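DNA repair protein RAD7 (Saccharomyces cerevisiae, PDB 5ZB2) works in the global genome repair complex, which promotes nucleotide excision repair of nontranscribing DNA; this C-terminal part of the protein, with leucine-rich repeats, is bound to Elongin-C. Local coordinates at residues Asn51-Ala56 against Leu68-Lys73; Asp142-Phe147 against Glu156-Ser161; Leu335-Phe340 against Asp360-Gln365; Cys299-Cys304 against Met310-Leu315; His209-Glu214 against Gly232-Thr237. All blocks are in the same frame, centred on the assembly; numbering follows the deposited sequence. Where two conformers were deposited one is given.

Contact 1: residues Asn51-Ala56 against Leu68-Lys73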
# COMPACT_ATOMS: atom_id res chain seq x y z
N ASN A 51 24.63 2.31 -3.37
CA ASN A 51 24.37 3.38 -4.33
C ASN A 51 24.89 3.01 -5.71
O ASN A 51 24.26 3.34 -6.73
CB ASN A 51 25.00 4.69 -3.85
CG ASN A 51 24.09 5.45 -2.92
OD1 ASN A 51 22.93 5.70 -3.23
ND2 ASN A 51 24.62 5.83 -1.76
N ASN A 52 26.04 2.33 -5.78
CA ASN A 52 26.53 1.84 -7.06
C ASN A 52 25.56 0.85 -7.67
O ASN A 52 25.32 0.87 -8.89
CB ASN A 52 27.91 1.21 -6.89
CG ASN A 52 28.99 2.23 -6.55
OD1 ASN A 52 29.71 2.10 -5.56
ND2 ASN A 52 29.10 3.26 -7.38
N LEU A 53 24.98 -0.02 -6.85
CA LEU A 53 23.98 -0.96 -7.35
C LEU A 53 22.76 -0.21 -7.88
O LEU A 53 22.28 -0.51 -8.98
CB LEU A 53 23.58 -1.93 -6.24
CG LEU A 53 22.45 -2.92 -6.54
CD1 LEU A 53 22.77 -3.78 -7.76
CD2 LEU A 53 22.18 -3.80 -5.33
N ALA A 54 22.27 0.77 -7.13
CA ALA A 54 21.14 1.57 -7.59
C ALA A 54 21.44 2.23 -8.92
O ALA A 54 20.58 2.29 -9.81
CB ALA A 54 20.78 2.62 -6.53
N LYS A 55 22.67 2.73 -9.09
CA LYS A 55 23.05 3.38 -10.34
C LYS A 55 22.99 2.40 -11.51
O LYS A 55 22.47 2.72 -12.58
CB LYS A 55 24.45 3.98 -10.22
CG LYS A 55 24.86 4.85 -11.40
CD LYS A 55 26.36 5.08 -11.45
CE LYS A 55 27.12 3.84 -11.90
NZ LYS A 55 28.56 4.11 -12.17
N ALA A 56 23.53 1.19 -11.32
CA ALA A 56 23.50 0.19 -12.38
C ALA A 56 22.07 -0.14 -12.77
O ALA A 56 21.72 -0.17 -13.96
CB ALA A 56 24.25 -1.07 -11.93
N LEU A 68 13.56 -3.10 -5.84
CA LEU A 68 13.65 -2.22 -4.68
C LEU A 68 13.96 -2.99 -3.41
O LEU A 68 14.55 -2.43 -2.47
CB LEU A 68 12.33 -1.45 -4.52
CG LEU A 68 12.19 -0.59 -3.26
CD1 LEU A 68 13.21 0.54 -3.27
CD2 LEU A 68 10.78 -0.04 -3.16
N GLN A 69 13.58 -4.27 -3.35
CA GLN A 69 13.76 -5.05 -2.14
C GLN A 69 15.22 -5.28 -1.80
O GLN A 69 15.53 -5.62 -0.66
CB GLN A 69 13.02 -6.38 -2.27
CG GLN A 69 11.51 -6.22 -2.37
CD GLN A 69 10.80 -7.54 -2.57
OE1 GLN A 69 10.18 -8.07 -1.65
NE2 GLN A 69 10.89 -8.08 -3.78
N LEU A 70 16.12 -5.11 -2.78
CA LEU A 70 17.55 -5.21 -2.51
C LEU A 70 18.04 -4.13 -1.55
O LEU A 70 19.09 -4.29 -0.93
CB LEU A 70 18.32 -5.10 -3.83
CG LEU A 70 17.97 -6.16 -4.89
CD1 LEU A 70 18.40 -5.72 -6.28
CD2 LEU A 70 18.60 -7.49 -4.52
N PHE A 71 17.29 -3.03 -1.41
CA PHE A 71 17.73 -1.87 -0.65
C PHE A 71 17.00 -1.72 0.68
O PHE A 71 17.14 -0.68 1.33
CB PHE A 71 17.54 -0.61 -1.49
CG PHE A 71 18.21 -0.66 -2.83
CD1 PHE A 71 17.56 -1.22 -3.92
CD2 PHE A 71 19.49 -0.15 -3.01
CE1 PHE A 71 18.18 -1.27 -5.16
CE2 PHE A 71 20.10 -0.20 -4.24
CZ PHE A 71 19.45 -0.76 -5.31
N LEU A 72 16.24 -2.72 1.10
CA LEU A 72 15.40 -2.59 2.28
C LEU A 72 16.08 -3.18 3.51
O LEU A 72 16.85 -4.14 3.43
CB LEU A 72 14.05 -3.29 2.06
CG LEU A 72 13.16 -2.73 0.94
CD1 LEU A 72 11.86 -3.51 0.86
CD2 LEU A 72 12.88 -1.25 1.13
N LYS A 73 15.77 -2.58 4.67
CA LYS A 73 16.31 -3.01 5.96
C LYS A 73 17.84 -3.03 5.95
O LYS A 73 18.48 -4.04 6.25
CB LYS A 73 15.74 -4.38 6.35
CG LYS A 73 14.25 -4.37 6.71
CD LYS A 73 13.91 -3.35 7.80
CE LYS A 73 14.76 -3.51 9.05
NZ LYS A 73 14.47 -2.45 10.06
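The phenyl ring of F71 meets helix 50-59 with its far end, CE2 and CZ, and at its rim, in the plane of the ring, lies the backbone N of A54, 3.7 Å from F71 CZ. L68 O, from F71's own segment, is also at the edge and in plane. F81 of strand 78-81 packs on F71 in a T-shaped, edge-to-face pair. F71 CG stands anti to its carbonyl carbon (chi1 -55°), which carries the ring out from the 3-10 turn towards the helix. Alanine suits position 54 because its one methyl lets an aromatic ring come close to the main chain: A54 CB is 3.7 Å from F71 CE2, and A54 CA is just as near to F71 CZ. L53 slants across the end of the ring, its branch carbon CG 3.9 Å from F71 CZ. Its CD2 continues past the ring to L70 CB, 4.3 Å away, a looser touch. Replacing F71 by an alanine would probably open a gap beside L53 and A54 and leave F81 without its aromatic partner. Outside the pair, L53 also packs on L92 of the Elongin-C chain, so the same leucine belongs to the subunit interface and to the packing ahead of strand 78-81. No hydrogen bond crosses between the two segments and all four touching residues are buried; the chemistry is purely apolar, so the hold comes from close fit and the burial of carbon surface, while polar groups such as the N51 amide, bonded to the backbone of R78 and T80, find partners outside it.

Contact 2: residues Asp142-Phe147 against Glu156-Ser161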
# COMPACT_ATOMS: atom_id res chain seq x y z
N ASP A 142 -1.06 22.47 -2.45
CA ASP A 142 -1.56 22.26 -1.10
C ASP A 142 -0.86 21.09 -0.42
O ASP A 142 -0.64 21.12 0.79
CB ASP A 142 -3.07 22.04 -1.13
CG ASP A 142 -3.81 23.25 -1.66
OD1 ASP A 142 -4.13 24.15 -0.85
OD2 ASP A 142 -4.05 23.32 -2.88
N THR A 143 -0.48 20.06 -1.19
CA THR A 143 0.29 18.97 -0.60
C THR A 143 1.69 19.43 -0.23
O THR A 143 2.21 19.07 0.83
CB THR A 143 0.35 17.79 -1.57
OG1 THR A 143 -0.98 17.36 -1.88
CG2 THR A 143 1.12 16.63 -0.95
N TRP A 144 2.32 20.24 -1.09
CA TRP A 144 3.64 20.78 -0.76
C TRP A 144 3.60 21.49 0.59
O TRP A 144 4.49 21.30 1.43
CB TRP A 144 4.11 21.74 -1.85
CG TRP A 144 4.53 21.06 -3.12
CD1 TRP A 144 4.04 21.27 -4.37
CD2 TRP A 144 5.53 20.04 -3.25
NE1 TRP A 144 4.67 20.45 -5.28
CE2 TRP A 144 5.59 19.68 -4.61
CE3 TRP A 144 6.38 19.38 -2.35
CZ2 TRP A 144 6.46 18.71 -5.09
CZ3 TRP A 144 7.25 18.42 -2.83
CH2 TRP A 144 7.28 18.09 -4.19
N GLU A 145 2.57 22.30 0.82
CA GLU A 145 2.45 23.01 2.10
C GLU A 145 2.43 22.02 3.27
O GLU A 145 3.16 22.20 4.25
CB GLU A 145 1.20 23.88 2.11
CG GLU A 145 1.02 24.65 3.42
CD GLU A 145 -0.07 25.70 3.35
OE1 GLU A 145 -0.80 25.77 2.34
OE2 GLU A 145 -0.21 26.47 4.33
N LYS A 146 1.59 20.98 3.18
CA LYS A 146 1.52 20.01 4.26
C LYS A 146 2.88 19.35 4.50
O LYS A 146 3.27 19.12 5.65
CB LYS A 146 0.47 18.95 3.95
CG LYS A 146 -0.95 19.46 3.99
CD LYS A 146 -1.95 18.31 3.90
CE LYS A 146 -3.38 18.82 3.79
NZ LYS A 146 -3.61 19.54 2.50
N PHE A 147 3.60 19.04 3.42
CA PHE A 147 4.90 18.40 3.57
C PHE A 147 5.89 19.32 4.28
O PHE A 147 6.67 18.87 5.13
CB PHE A 147 5.43 17.99 2.19
CG PHE A 147 6.88 17.62 2.19
CD1 PHE A 147 7.29 16.38 2.65
CD2 PHE A 147 7.84 18.50 1.71
CE1 PHE A 147 8.62 16.03 2.64
CE2 PHE A 147 9.17 18.15 1.70
CZ PHE A 147 9.56 16.91 2.16
N GLU A 156 17.13 20.62 5.90
CA GLU A 156 18.31 21.43 5.64
C GLU A 156 18.66 21.52 4.16
O GLU A 156 19.40 22.44 3.77
CB GLU A 156 19.52 20.84 6.39
CG GLU A 156 19.36 20.84 7.90
CD GLU A 156 20.41 20.01 8.61
OE1 GLU A 156 20.21 19.68 9.80
OE2 GLU A 156 21.43 19.66 7.98
N GLU A 157 18.16 20.61 3.33
CA GLU A 157 18.50 20.56 1.92
C GLU A 157 17.27 20.16 1.12
O GLU A 157 16.68 19.11 1.38
CB GLU A 157 19.65 19.58 1.67
CG GLU A 157 20.08 19.48 0.22
CD GLU A 157 21.41 18.78 0.06
OE1 GLU A 157 21.55 17.64 0.54
OE2 GLU A 157 22.33 19.38 -0.55
N PHE A 158 16.88 21.00 0.17
CA PHE A 158 15.71 20.72 -0.67
C PHE A 158 16.01 21.14 -2.10
O PHE A 158 16.31 22.31 -2.35
CB PHE A 158 14.47 21.43 -0.14
CG PHE A 158 13.20 21.06 -0.87
CD1 PHE A 158 12.64 19.80 -0.72
CD2 PHE A 158 12.58 21.97 -1.71
CE1 PHE A 158 11.49 19.45 -1.39
CE2 PHE A 158 11.41 21.62 -2.38
CZ PHE A 158 10.87 20.36 -2.22
N HIS A 159 15.94 20.18 -3.02
CA HIS A 159 16.03 20.42 -4.45
C HIS A 159 14.82 19.79 -5.11
O HIS A 159 14.55 18.61 -4.91
CB HIS A 159 17.32 19.84 -5.04
CG HIS A 159 18.58 20.44 -4.48
ND1 HIS A 159 19.52 21.06 -5.27
CD2 HIS A 159 19.04 20.50 -3.21
CE1 HIS A 159 20.51 21.49 -4.51
NE2 HIS A 159 20.25 21.17 -3.26
N ILE A 160 14.09 20.59 -5.89
CA ILE A 160 12.95 20.09 -6.66
C ILE A 160 13.09 20.57 -8.10
O ILE A 160 13.54 21.69 -8.36
CB ILE A 160 11.60 20.55 -6.06
CG1 ILE A 160 10.45 20.04 -6.94
CG2 ILE A 160 11.57 22.06 -5.90
CD1 ILE A 160 9.10 20.16 -6.29
N SER A 161 12.69 19.71 -9.05
CA SER A 161 12.85 20.01 -10.46
C SER A 161 11.69 19.42 -11.26
O SER A 161 11.05 18.45 -10.85
CB SER A 161 14.18 19.45 -10.99
OG SER A 161 15.27 19.89 -10.21
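Helix segment 142-147, whose W144 and F147 face F158 and I160, runs almost antiparallel to strand 157-161, with 167° between their directions. The axes of these short segments come no closer than 13.8 Å, a gap that three aromatic residues among the four are long enough to bridge. W144 carries most of the contact from the helix. Its CG lies anti to the carbonyl carbon (chi1 -73°), and the indole points its six-membered ring at the strand. I160, extended from the opposite direction, brings its terminal methyl against that ring; the modelled 3.2 Å between I160 CD1 and W144 CZ2 is shorter than ordinary packing allows, so its exact value is doubtful. W144 and F158 cross at about a right angle, with W144 CZ3 at the edge of the phenyl ring, 4.2 Å from F158 CZ. One helical turn on, F147 CE2 reaches F158 CE1 at 4.1 Å. With a serine in place of W144, the methyl end of I160 and the edge of F158 would probably lose their cover, and a sizeable gap would open beneath the helix. The leucine-rich-repeat layout explains the surroundings: the strand belongs to the parallel row of the horseshoe and the helix to its outer layer. L118 of helix 115-124 touches W144 and F147, F166 meets W144 edge-to-face, and L174 of helix 168-178 packs on F158.

Contact 3: residues Leu335-Phe340 against Asp360-Gln365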
# COMPACT_ATOMS: atom_id res chain seq x y z
N LEU A 335 37.35 31.08 -27.71
CA LEU A 335 38.63 30.55 -27.26
C LEU A 335 39.57 30.34 -28.44
O LEU A 335 39.14 30.10 -29.57
CB LEU A 335 38.43 29.24 -26.50
CG LEU A 335 37.62 29.32 -25.20
CD1 LEU A 335 37.39 27.92 -24.64
CD2 LEU A 335 38.33 30.20 -24.18
N THR A 336 40.86 30.44 -28.16
CA THR A 336 41.91 30.13 -29.12
C THR A 336 42.80 29.05 -28.52
O THR A 336 42.58 28.58 -27.41
CB THR A 336 42.73 31.38 -29.49
OG1 THR A 336 43.67 31.66 -28.44
CG2 THR A 336 41.83 32.59 -29.71
N LYS A 337 43.84 28.68 -29.27
CA LYS A 337 44.74 27.63 -28.81
C LYS A 337 45.47 28.04 -27.53
O LYS A 337 45.85 27.17 -26.74
CB LYS A 337 45.75 27.29 -29.91
CG LYS A 337 46.62 26.09 -29.61
CD LYS A 337 47.48 25.73 -30.81
CE LYS A 337 48.25 24.44 -30.60
NZ LYS A 337 49.09 24.10 -31.78
N GLU A 338 45.66 29.34 -27.31
CA GLU A 338 46.40 29.79 -26.15
C GLU A 338 45.72 29.40 -24.85
O GLU A 338 46.39 29.11 -23.85
CB GLU A 338 46.59 31.31 -26.20
CG GLU A 338 47.50 31.87 -25.11
CD GLU A 338 48.93 31.37 -25.22
OE1 GLU A 338 49.27 30.80 -26.28
OE2 GLU A 338 49.70 31.56 -24.26
N ALA A 339 44.38 29.37 -24.83
CA ALA A 339 43.67 28.96 -23.62
C ALA A 339 44.07 27.56 -23.20
O ALA A 339 44.29 27.29 -22.01
CB ALA A 339 42.16 29.04 -23.85
N PHE A 340 44.18 26.64 -24.16
CA PHE A 340 44.49 25.25 -23.83
C PHE A 340 45.97 25.04 -23.51
O PHE A 340 46.32 24.02 -22.91
CB PHE A 340 44.06 24.34 -24.98
CG PHE A 340 42.60 24.43 -25.30
CD1 PHE A 340 41.67 23.78 -24.51
CD2 PHE A 340 42.16 25.18 -26.37
CE1 PHE A 340 40.32 23.86 -24.80
CE2 PHE A 340 40.81 25.27 -26.67
CZ PHE A 340 39.89 24.61 -25.88
N ASP A 360 41.59 21.51 -32.62
CA ASP A 360 42.04 20.69 -33.74
C ASP A 360 42.91 19.57 -33.18
O ASP A 360 43.04 19.40 -31.96
CB ASP A 360 42.77 21.54 -34.79
CG ASP A 360 44.03 22.21 -34.24
OD1 ASP A 360 44.62 21.70 -33.27
OD2 ASP A 360 44.43 23.25 -34.80
N ASP A 361 43.52 18.79 -34.08
CA ASP A 361 44.32 17.65 -33.65
C ASP A 361 45.47 18.09 -32.76
O ASP A 361 45.80 17.41 -31.78
CB ASP A 361 44.85 16.90 -34.87
CG ASP A 361 43.73 16.29 -35.71
OD1 ASP A 361 42.67 15.95 -35.13
OD2 ASP A 361 43.92 16.15 -36.93
N SER A 362 46.10 19.22 -33.09
CA SER A 362 47.21 19.71 -32.28
C SER A 362 46.79 20.00 -30.85
O SER A 362 47.57 19.79 -29.91
CB SER A 362 47.81 20.97 -32.91
OG SER A 362 48.29 20.70 -34.22
N VAL A 363 45.56 20.47 -30.65
CA VAL A 363 45.07 20.75 -29.30
C VAL A 363 44.83 19.45 -28.55
O VAL A 363 45.27 19.28 -27.41
CB VAL A 363 43.81 21.63 -29.36
CG1 VAL A 363 43.33 21.96 -27.95
CG2 VAL A 363 44.07 22.91 -30.14
N ILE A 364 44.11 18.51 -29.18
CA ILE A 364 43.88 17.21 -28.56
C ILE A 364 45.21 16.55 -28.21
O ILE A 364 45.37 15.98 -27.12
CB ILE A 364 43.04 16.32 -29.49
CG1 ILE A 364 41.67 16.95 -29.75
CG2 ILE A 364 42.89 14.91 -28.91
CD1 ILE A 364 40.83 17.20 -28.50
N GLN A 365 46.17 16.61 -29.13
CA GLN A 365 47.50 16.07 -28.86
C GLN A 365 48.10 16.71 -27.62
O GLN A 365 48.54 16.01 -26.69
CB GLN A 365 48.40 16.30 -30.08
CG GLN A 365 49.88 15.97 -29.87
CD GLN A 365 50.14 14.49 -29.71
OE1 GLN A 365 49.26 13.72 -29.33
NE2 GLN A 365 51.36 14.07 -30.01
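The carboxylate of D360 accepts the backbone N-H of V363, the residue that fills the middle of this contact, with 3.0 Å between D360 OD1 and V363 N. The donor sits nearly in line with the C-O bond, and D360 is thereby the N-cap of helix 361-370. T336 does the same at the start of 337-341, less tightly, its OG1 3.3 Å from E338 N; that hydroxyl is also bonded to D309 OD2. Two N-capped helix starts thus lie side by side in the outer layer of the leucine-rich-repeat solenoid. Aspartate and threonine suit these places because their short side chains fold back to a helix N-H. Between the helices K337 stretches out fully extended, its CG 4.1 Å from V363 CG2 and its NZ 3.6 Å from S362 CB. The ammonium remains 5.3 Å from D360 OD1, too far for a bond, though the opposite charges probably attract weakly. This is the exposed margin; beneath it V363 and F340 are buried, and L367 and M366 also touch F340. With V363 CG1 anti to its backbone N (chi1 -178°), that methyl lies over a face of the F340 ring, a CH-pi contact 4.1 Å from the centroid and 27° off the normal.

Contact 4: residues Cys299-Cys304 against Met310-Leu315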
# COMPACT_ATOMS: atom_id res chain seq x y z
N CYS A 299 33.48 22.75 -12.92
CA CYS A 299 33.22 24.07 -13.46
C CYS A 299 32.66 23.95 -14.87
O CYS A 299 33.21 23.20 -15.68
CB CYS A 299 34.49 24.93 -13.46
SG CYS A 299 34.22 26.61 -14.05
N SER A 300 31.59 24.68 -15.16
CA SER A 300 30.98 24.67 -16.48
C SER A 300 30.65 26.09 -16.93
O SER A 300 30.06 26.87 -16.17
CB SER A 300 29.70 23.83 -16.50
OG SER A 300 29.06 23.93 -17.77
N PHE A 301 31.04 26.41 -18.16
CA PHE A 301 30.67 27.66 -18.82
C PHE A 301 29.91 27.39 -20.12
O PHE A 301 29.96 28.19 -21.05
CB PHE A 301 31.91 28.51 -19.10
CG PHE A 301 32.69 28.89 -17.87
CD1 PHE A 301 32.11 29.64 -16.87
CD2 PHE A 301 34.01 28.50 -17.73
CE1 PHE A 301 32.83 29.99 -15.74
CE2 PHE A 301 34.74 28.85 -16.61
CZ PHE A 301 34.15 29.59 -15.61
N ARG A 302 29.20 26.26 -20.18
CA ARG A 302 28.48 25.87 -21.38
C ARG A 302 27.65 27.02 -21.92
O ARG A 302 26.80 27.57 -21.22
CB ARG A 302 27.58 24.66 -21.09
CG ARG A 302 26.82 24.15 -22.31
CD ARG A 302 25.90 22.98 -21.96
NE ARG A 302 24.83 23.39 -21.06
CZ ARG A 302 23.73 24.04 -21.45
NH1 ARG A 302 23.55 24.34 -22.73
NH2 ARG A 302 22.82 24.38 -20.55
N ARG A 303 27.91 27.38 -23.18
CA ARG A 303 27.14 28.38 -23.92
C ARG A 303 27.24 29.77 -23.29
O ARG A 303 26.31 30.57 -23.40
CB ARG A 303 25.68 27.96 -24.08
CG ARG A 303 25.49 26.87 -25.14
CD ARG A 303 24.03 26.70 -25.54
NE ARG A 303 23.44 27.93 -26.06
CZ ARG A 303 23.67 28.42 -27.27
NH1 ARG A 303 24.50 27.80 -28.11
NH2 ARG A 303 23.09 29.55 -27.65
N CYS A 304 28.36 30.06 -22.63
CA CYS A 304 28.72 31.44 -22.29
C CYS A 304 29.47 32.03 -23.48
O CYS A 304 30.69 32.13 -23.51
CB CYS A 304 29.56 31.48 -21.02
SG CYS A 304 28.59 31.56 -19.52
N MET A 310 41.29 34.71 -21.66
CA MET A 310 41.76 35.22 -20.38
C MET A 310 40.89 34.75 -19.22
O MET A 310 41.41 34.52 -18.12
CB MET A 310 41.82 36.75 -20.41
CG MET A 310 43.08 37.30 -21.07
SD MET A 310 44.61 36.68 -20.34
CE MET A 310 44.46 37.30 -18.67
N ALA A 311 39.59 34.60 -19.44
CA ALA A 311 38.73 34.05 -18.39
C ALA A 311 39.21 32.67 -17.96
O ALA A 311 39.31 32.38 -16.76
CB ALA A 311 37.29 33.99 -18.88
N ILE A 312 39.54 31.81 -18.92
CA ILE A 312 39.96 30.45 -18.61
C ILE A 312 41.37 30.44 -18.02
O ILE A 312 41.67 29.66 -17.10
CB ILE A 312 39.88 29.56 -19.87
CG1 ILE A 312 38.49 29.64 -20.49
CG2 ILE A 312 40.25 28.12 -19.54
CD1 ILE A 312 37.36 29.32 -19.55
N ILE A 313 42.26 31.29 -18.54
CA ILE A 313 43.62 31.34 -18.03
C ILE A 313 43.63 31.81 -16.58
O ILE A 313 44.25 31.20 -15.71
CB ILE A 313 44.50 32.24 -18.92
CG1 ILE A 313 44.63 31.63 -20.31
CG2 ILE A 313 45.88 32.46 -18.29
CD1 ILE A 313 45.39 32.48 -21.31
N GLU A 314 42.92 32.91 -16.29
CA GLU A 314 42.85 33.40 -14.92
C GLU A 314 42.26 32.35 -13.99
O GLU A 314 42.69 32.23 -12.84
CB GLU A 314 42.03 34.69 -14.87
CG GLU A 314 42.68 35.90 -15.55
CD GLU A 314 43.94 36.37 -14.84
OE1 GLU A 314 44.22 35.92 -13.71
OE2 GLU A 314 44.67 37.21 -15.42
N LEU A 315 41.28 31.58 -14.47
CA LEU A 315 40.71 30.51 -13.66
C LEU A 315 41.78 29.48 -13.30
O LEU A 315 41.95 29.13 -12.12
CB LEU A 315 39.56 29.84 -14.41
CG LEU A 315 38.97 28.57 -13.78
CD1 LEU A 315 38.32 28.87 -12.44
CD2 LEU A 315 37.97 27.91 -14.72
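F301, I312, L315 and C299 form the tight, buried half of this contact, where the end of strand 298-300 and the turn after it face helix 309-320. The F301 ring takes part through one side, CD2 and CE2. L315 approaches from the opposite direction and sets its CD2 methyl at the ring's edge, in plane, 3.9 Å from F301 CE2. The same methyl lies 4.0 Å from C299 SG, so one leucine branch fills the space between a sulfur and an aromatic rim; with CG anti to the backbone N (chi1 172°), L315 extends far enough to reach both. I312 slides past F301 in the reverse sense, its CD1 3.9 Å from F301 CD2. Cysteine suits position 299 as a small apolar residue under a leucine.

The other side, toward solvent, makes no contact with the helix segment. After F301 the chain makes a type II beta turn to C304, closed by the C304 N to F301 O bond of 2.9 Å, and R303 at its third position has a positive phi (63°) and stands exposed. R302 forms a salt bridge with E274.

In the repeat architecture, strand 298-300 lies between 270-272 and 326-328, bonded to both, and the packed half continues into the layers before and after: F288 of the preceding helix 281-290 touches F301, while L327 and L335, later in the chain, touch C299 and I312.

Contact 5: residues His209-Glu214 against Gly232-Thr237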
# COMPACT_ATOMS: atom_id res chain seq x y z
N HIS A 209 25.52 26.79 1.88
CA HIS A 209 26.64 26.42 1.04
C HIS A 209 26.30 26.00 -0.39
O HIS A 209 27.23 25.90 -1.20
CB HIS A 209 27.44 25.28 1.70
CG HIS A 209 26.63 24.06 2.02
ND1 HIS A 209 26.22 23.17 1.05
CD2 HIS A 209 26.17 23.57 3.20
CE1 HIS A 209 25.54 22.19 1.62
NE2 HIS A 209 25.49 22.41 2.92
N SER A 210 25.03 25.76 -0.74
CA SER A 210 24.69 25.25 -2.06
C SER A 210 23.43 25.92 -2.58
O SER A 210 22.35 25.76 -2.00
CB SER A 210 24.50 23.73 -2.04
OG SER A 210 25.74 23.06 -1.89
N LEU A 211 23.56 26.64 -3.69
CA LEU A 211 22.44 27.29 -4.36
C LEU A 211 22.42 26.86 -5.82
O LEU A 211 23.43 26.98 -6.52
CB LEU A 211 22.55 28.82 -4.29
CG LEU A 211 21.46 29.56 -5.09
CD1 LEU A 211 20.12 29.37 -4.43
CD2 LEU A 211 21.80 31.03 -5.24
N CYS A 212 21.27 26.37 -6.27
CA CYS A 212 21.08 25.94 -7.65
C CYS A 212 19.81 26.57 -8.20
O CYS A 212 18.73 26.40 -7.61
CB CYS A 212 21.00 24.41 -7.75
SG CYS A 212 22.46 23.54 -7.14
N ILE A 213 19.93 27.28 -9.31
CA ILE A 213 18.78 27.87 -10.00
C ILE A 213 18.97 27.62 -11.49
O ILE A 213 20.00 28.02 -12.05
CB ILE A 213 18.63 29.38 -9.73
CG1 ILE A 213 18.49 29.66 -8.23
CG2 ILE A 213 17.43 29.93 -10.50
CD1 ILE A 213 18.43 31.14 -7.86
N GLU A 214 18.00 26.97 -12.13
CA GLU A 214 18.13 26.61 -13.53
C GLU A 214 16.84 26.92 -14.29
O GLU A 214 15.75 26.59 -13.83
CB GLU A 214 18.47 25.13 -13.69
CG GLU A 214 19.62 24.66 -12.82
CD GLU A 214 20.03 23.23 -13.12
OE1 GLU A 214 20.86 23.03 -14.02
OE2 GLU A 214 19.51 22.31 -12.46
N GLY A 232 25.19 38.69 -1.11
CA GLY A 232 25.49 39.43 0.11
C GLY A 232 25.13 38.68 1.37
O GLY A 232 25.61 39.03 2.45
N GLN A 233 24.30 37.64 1.25
CA GLN A 233 23.88 36.82 2.38
C GLN A 233 24.70 35.54 2.51
O GLN A 233 25.20 35.23 3.59
CB GLN A 233 22.39 36.48 2.24
CG GLN A 233 21.81 35.69 3.39
CD GLN A 233 21.73 36.51 4.67
OE1 GLN A 233 22.48 36.27 5.62
NE2 GLN A 233 20.81 37.47 4.70
N ILE A 234 24.88 34.80 1.41
CA ILE A 234 25.44 33.46 1.47
C ILE A 234 26.86 33.37 0.91
O ILE A 234 27.50 32.32 1.07
CB ILE A 234 24.54 32.44 0.73
CG1 ILE A 234 24.52 32.72 -0.78
CG2 ILE A 234 23.12 32.48 1.29
CD1 ILE A 234 23.80 31.66 -1.60
N GLY A 235 27.37 34.43 0.28
CA GLY A 235 28.64 34.33 -0.42
C GLY A 235 29.77 33.80 0.45
O GLY A 235 30.69 33.15 -0.05
N ARG A 236 29.71 34.07 1.76
CA ARG A 236 30.83 33.75 2.64
C ARG A 236 31.07 32.24 2.73
O ARG A 236 32.23 31.80 2.72
CB ARG A 236 30.56 34.34 4.02
CG ARG A 236 31.60 34.00 5.09
CD ARG A 236 31.26 34.69 6.40
NE ARG A 236 29.84 34.58 6.73
CZ ARG A 236 29.29 33.61 7.45
NH1 ARG A 236 30.04 32.64 7.95
NH2 ARG A 236 27.99 33.61 7.67
N THR A 237 30.01 31.44 2.81
CA THR A 237 30.13 30.00 3.01
C THR A 237 29.73 29.20 1.77
O THR A 237 29.58 27.98 1.86
CB THR A 237 29.27 29.56 4.20
OG1 THR A 237 27.93 30.05 4.03
CG2 THR A 237 29.84 30.10 5.50
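H209 meets T237 through the base of its side chain rather than through its ring. Its CA and CB both approach the carbonyl oxygen of T237, the CB at 3.4 Å from T237 O; the CA-H...O contact bends to 132° at the hydrogen. From CB the chain turns so that CG stands between the backbone N and the carbonyl carbon (chi1 57°), the crowded position, and this carries the imidazole away from segment 232-237. Farther out, H209 ND1 lies 3.0 Å from S210 OG, which is in the plane of the ring at its edge; either could be the donor, and this bond limits the ring's rotation. The side chain also packs on V183, S184 and R239, and S210 OG is bonded to a glycerol, probably from the crystallisation liquor. Histidine suits the place through its ring nitrogen; the contact to T237 O uses only CA and CB, which most residues would supply. Deeper in, L211 CB touches I234 CD1 at 4.1 Å, apolar packing of strand 210-214 against I234 of helix 224-234, as expected in a leucine-rich repeat. T237 directs its OG1 to F208 O. No conventional hydrogen bond joins the two segments, so the chemistry implies a modest hold, one weak CH-to-oxygen contact and one apolar pair, with stronger polar bonds alongside.

In the fold
Contacts 1, 2 and 4 are wholly buried and apolar across their segments, built on aromatic rings. Contacts 3 and 5 are only partly buried: contact 3 keeps a ring, F340, at its buried side but has a lysine and a serine at the margin, and contact 5 has no aromatic packing across its segments. Contacts 2, 4 and 5 each join a strand of the parallel row to an outer helix; contact 3 pairs two outer helices, and contact 1 lies before the first strand, beside Elongin-C. Contacts 3 and 4 touch through L335 and I312, contacts 2 and 5 through H159 and C212. The centres of contacts 1 and 3 are about 42 Å apart, yet both pack carbon against an aromatic ring.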